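Local coordinates for putative oxidoreductase (PDB 3KUX), which is a putative oxidoreductase that probably uses NAD(P), bound by its Rossmann-fold domain, to oxidise or reduce a substrate not yet identified, at residues Ala234-Ile242 / Ser249-Pro257. Numbering follows the deposited sequence.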
loop_
_atom_site.group_PDB
_atom_site.type_symbol
_atom_site.label_atom_id
_atom_site.label_comp_id
_atom_site.label_asym_id
_atom_site.label_seq_id
_atom_site.Cartn_x
_atom_site.Cartn_y
_atom_site.Cartn_z
ATOM N N ALA A 234 6.377 21.258 -2.764
ATOM C CA ALA A 234 6.732 21.514 -1.381
ATOM C C ALA A 234 8.248 21.418 -1.220
ATOM O O ALA A 234 8.776 20.373 -0.844
ATOM C CB ALA A 234 6.034 20.533 -0.470
ATOM N N ALA A 235 8.944 22.509 -1.519
ATOM C CA ALA A 235 10.396 22.551 -1.415
ATOM C C ALA A 235 10.862 22.157 -0.017
ATOM O O ALA A 235 11.807 21.378 0.142
ATOM C CB ALA A 235 10.910 23.937 -1.777
ATOM N N ALA A 236 10.193 22.699 0.996
ATOM C CA ALA A 236 10.545 22.403 2.383
ATOM C C ALA A 236 9.896 21.107 2.862
ATOM O O ALA A 236 8.720 20.847 2.608
ATOM C CB ALA A 236 10.165 23.564 3.291
ATOM N N GLU A 237 10.677 20.294 3.555
ATOM C CA GLU A 237 10.183 19.047 4.108
ATOM C C GLU A 237 9.111 19.343 5.160
ATOM O O GLU A 237 9.315 20.181 6.038
ATOM C CB GLU A 237 11.352 18.276 4.723
ATOM C CG GLU A 237 11.052 16.836 5.083
ATOM C CD GLU A 237 12.265 15.931 4.919
ATOM O OE1 GLU A 237 13.406 16.446 4.956
ATOM O OE2 GLU A 237 12.069 14.704 4.748
ATOM N N THR A 238 7.967 18.673 5.060
ATOM C CA THR A 238 6.922 18.795 6.072
ATOM C C THR A 238 6.696 17.468 6.771
ATOM O O THR A 238 7.139 16.428 6.289
ATOM C CB THR A 238 5.591 19.215 5.463
ATOM O OG1 THR A 238 5.178 18.224 4.517
ATOM C CG2 THR A 238 5.723 20.555 4.774
ATOM N N ALA A 239 5.989 17.507 7.898
ATOM C CA ALA A 239 5.793 16.319 8.739
ATOM C C ALA A 239 5.104 15.204 7.980
ATOM O O ALA A 239 4.230 15.463 7.158
ATOM C CB ALA A 239 4.992 16.671 9.975
ATOM N N ARG A 240 5.501 13.966 8.254
ATOM C CA ARG A 240 4.814 12.806 7.702
ATOM C C ARG A 240 3.511 12.618 8.473
ATOM O O ARG A 240 2.427 12.585 7.881
ATOM C CB ARG A 240 5.698 11.557 7.797
ATOM C CG ARG A 240 4.990 10.233 7.498
ATOM C CD ARG A 240 4.748 10.015 6.002
ATOM N NE ARG A 240 3.860 8.875 5.775
ATOM C CZ ARG A 240 2.540 8.965 5.622
ATOM N NH1 ARG A 240 1.936 10.144 5.650
ATOM N NH2 ARG A 240 1.819 7.869 5.440
ATOM N N TYR A 241 3.626 12.522 9.796
ATOM C CA TYR A 241 2.469 12.420 10.675
ATOM C C TYR A 241 2.453 13.540 11.707
ATOM O O TYR A 241 3.494 13.921 12.249
ATOM C CB TYR A 241 2.479 11.104 11.454
ATOM C CG TYR A 241 2.281 9.838 10.655
ATOM C CD1 TYR A 241 1.392 9.786 9.589
ATOM C CD2 TYR A 241 2.953 8.673 11.005
ATOM C CE1 TYR A 241 1.208 8.618 8.872
ATOM C CE2 TYR A 241 2.772 7.499 10.300
ATOM C CZ TYR A 241 1.900 7.477 9.237
ATOM O OH TYR A 241 1.725 6.310 8.539
ATOM N N ILE A 242 1.256 14.037 11.995
ATOM C CA ILE A 242 1.014 14.921 13.127
ATOM C C ILE A 242 -0.203 14.374 13.861
ATOM O O ILE A 242 -1.291 14.296 13.290
ATOM C CB ILE A 242 0.723 16.358 12.668
ATOM C CG1 ILE A 242 1.981 16.987 12.064
ATOM C CG2 ILE A 242 0.203 17.198 13.829
ATOM C CD1 ILE A 242 1.723 18.280 11.340
ATOM N N SER A 249 1.064 14.581 21.965
ATOM C CA SER A 249 1.138 14.641 20.520
ATOM C C SER A 249 2.334 13.854 20.009
ATOM O O SER A 249 3.278 13.569 20.756
ATOM C CB SER A 249 1.237 16.097 20.055
ATOM O OG SER A 249 0.167 16.882 20.568
ATOM N N TYR A 250 2.282 13.504 18.728
ATOM C CA TYR A 250 3.380 12.821 18.054
ATOM C C TYR A 250 3.592 13.460 16.683
ATOM O O TYR A 250 2.674 13.500 15.867
ATOM C CB TYR A 250 3.050 11.339 17.912
ATOM C CG TYR A 250 4.080 10.500 17.184
ATOM C CD1 TYR A 250 5.331 10.256 17.742
ATOM C CD2 TYR A 250 3.788 9.917 15.955
ATOM C CE1 TYR A 250 6.271 9.468 17.084
ATOM C CE2 TYR A 250 4.719 9.133 15.292
ATOM C CZ TYR A 250 5.958 8.913 15.861
ATOM O OH TYR A 250 6.886 8.137 15.209
ATOM N N ILE A 251 4.787 13.993 16.444
ATOM C CA ILE A 251 5.137 14.499 15.124
ATOM C C ILE A 251 6.307 13.691 14.565
ATOM O O ILE A 251 7.343 13.555 15.223
ATOM C CB ILE A 251 5.524 16.007 15.144
ATOM C CG1 ILE A 251 4.328 16.884 15.521
ATOM C CG2 ILE A 251 6.030 16.449 13.786
ATOM C CD1 ILE A 251 4.186 17.121 17.000
ATOM N N LYS A 252 6.143 13.151 13.358
ATOM C CA LYS A 252 7.236 12.434 12.707
ATOM C C LYS A 252 7.567 12.957 11.312
ATOM O O LYS A 252 6.665 13.242 10.518
ATOM C CB LYS A 252 6.963 10.925 12.630
ATOM C CG LYS A 252 7.957 10.211 11.713
ATOM C CD LYS A 252 8.338 8.832 12.218
ATOM C CE LYS A 252 9.762 8.465 11.800
ATOM N NZ LYS A 252 10.007 8.696 10.345
ATOM N N PHE A 253 8.866 13.047 11.021
ATOM C CA PHE A 253 9.361 13.466 9.708
ATOM C C PHE A 253 10.008 12.329 8.910
ATOM O O PHE A 253 10.388 11.301 9.464
ATOM C CB PHE A 253 10.364 14.598 9.863
ATOM C CG PHE A 253 9.735 15.937 10.058
ATOM C CD1 PHE A 253 9.640 16.833 8.997
ATOM C CD2 PHE A 253 9.240 16.311 11.299
ATOM C CE1 PHE A 253 9.059 18.089 9.170
ATOM C CE2 PHE A 253 8.660 17.560 11.482
ATOM C CZ PHE A 253 8.569 18.453 10.414
ATOM N N GLY A 254 10.135 12.535 7.602
ATOM C CA GLY A 254 10.707 11.536 6.708
ATOM C C GLY A 254 9.673 10.584 6.140
ATOM O O GLY A 254 8.514 10.586 6.560
ATOM N N VAL A 255 10.091 9.776 5.169
ATOM C CA VAL A 255 9.270 8.667 4.675
ATOM C C VAL A 255 9.932 7.338 5.024
ATOM O O VAL A 255 11.088 7.311 5.447
ATOM C CB VAL A 255 9.060 8.732 3.145
ATOM C CG1 VAL A 255 8.342 10.000 2.774
ATOM C CG2 VAL A 255 10.392 8.617 2.408
ATOM N N ASP A 256 9.206 6.241 4.850
ATOM C CA ASP A 256 9.787 4.921 5.090
ATOM C C ASP A 256 10.932 4.669 4.109
ATOM O O ASP A 256 10.825 5.010 2.931
ATOM C CB ASP A 256 8.720 3.828 4.984
ATOM C CG ASP A 256 9.305 2.437 5.072
ATOM O OD1 ASP A 256 9.073 1.760 6.097
ATOM O OD2 ASP A 256 10.008 2.029 4.120
ATOM N N PRO A 257 12.031 4.068 4.591
ATOM C CA PRO A 257 13.271 3.984 3.817
ATOM C C PRO A 257 13.433 2.753 2.911
ATOM O O PRO A 257 14.435 2.652 2.203
ATOM C CB PRO A 257 14.348 3.959 4.908
ATOM C CG PRO A 257 13.663 3.359 6.124
ATOM C CD PRO A 257 12.165 3.432 5.915
HETATM O O HOH W 1 8.233 13.896 5.847
#
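The Phe253 ring lies against the backbone of Ala239: CA of Ala239 stands 3.8 Å from the ring centroid, 12° off the normal, which defines a CH-pi contact over one face. Glu237 O sits at the ring edge, in its plane, 3.8 Å from Phe253 CE1. Within 234-242, CG of Arg240 lies over the centre of the Tyr241 ring, and CE1 of that ring covers the rim of the guanidinium.

Two successive residues, Arg240 and Tyr241, give their N-H groups to the one carbonyl of Lys252, which marks a classic beta bulge. Arg240 N lies 2.6 Å from Lys252 O, in the carbonyl plane; Tyr241 N is 3.2 Å from the same oxygen. Lys252 N donates in return to Tyr241 O at 3.0 Å, the straightest of the three (N-H...O angle 163°). Beyond the bulge, Ile242 and Ile251 form a non-hydrogen-bonded pair. With CG1 beside the backbone N in both, their side chains run side by side and meet at CG1.

Past Phe253 a water bridges the two segments, donating to Thr238 O and accepting from Gly254 N. Glu237 OE2 stays beside Gly254 and forms a salt bridge with Arg278. Lys252 NZ hydrogen-bonds Phe253 O and forms a salt bridge with Asp276, while Arg240 NH1 hydrogen-bonds Ser153 OG. In this hairpin of the C-terminal alpha/beta domain, doubly gripped Lys252 O thus accommodates the bulge's extra residue, and the salt bridges pair the charges of Glu237 and Lys252.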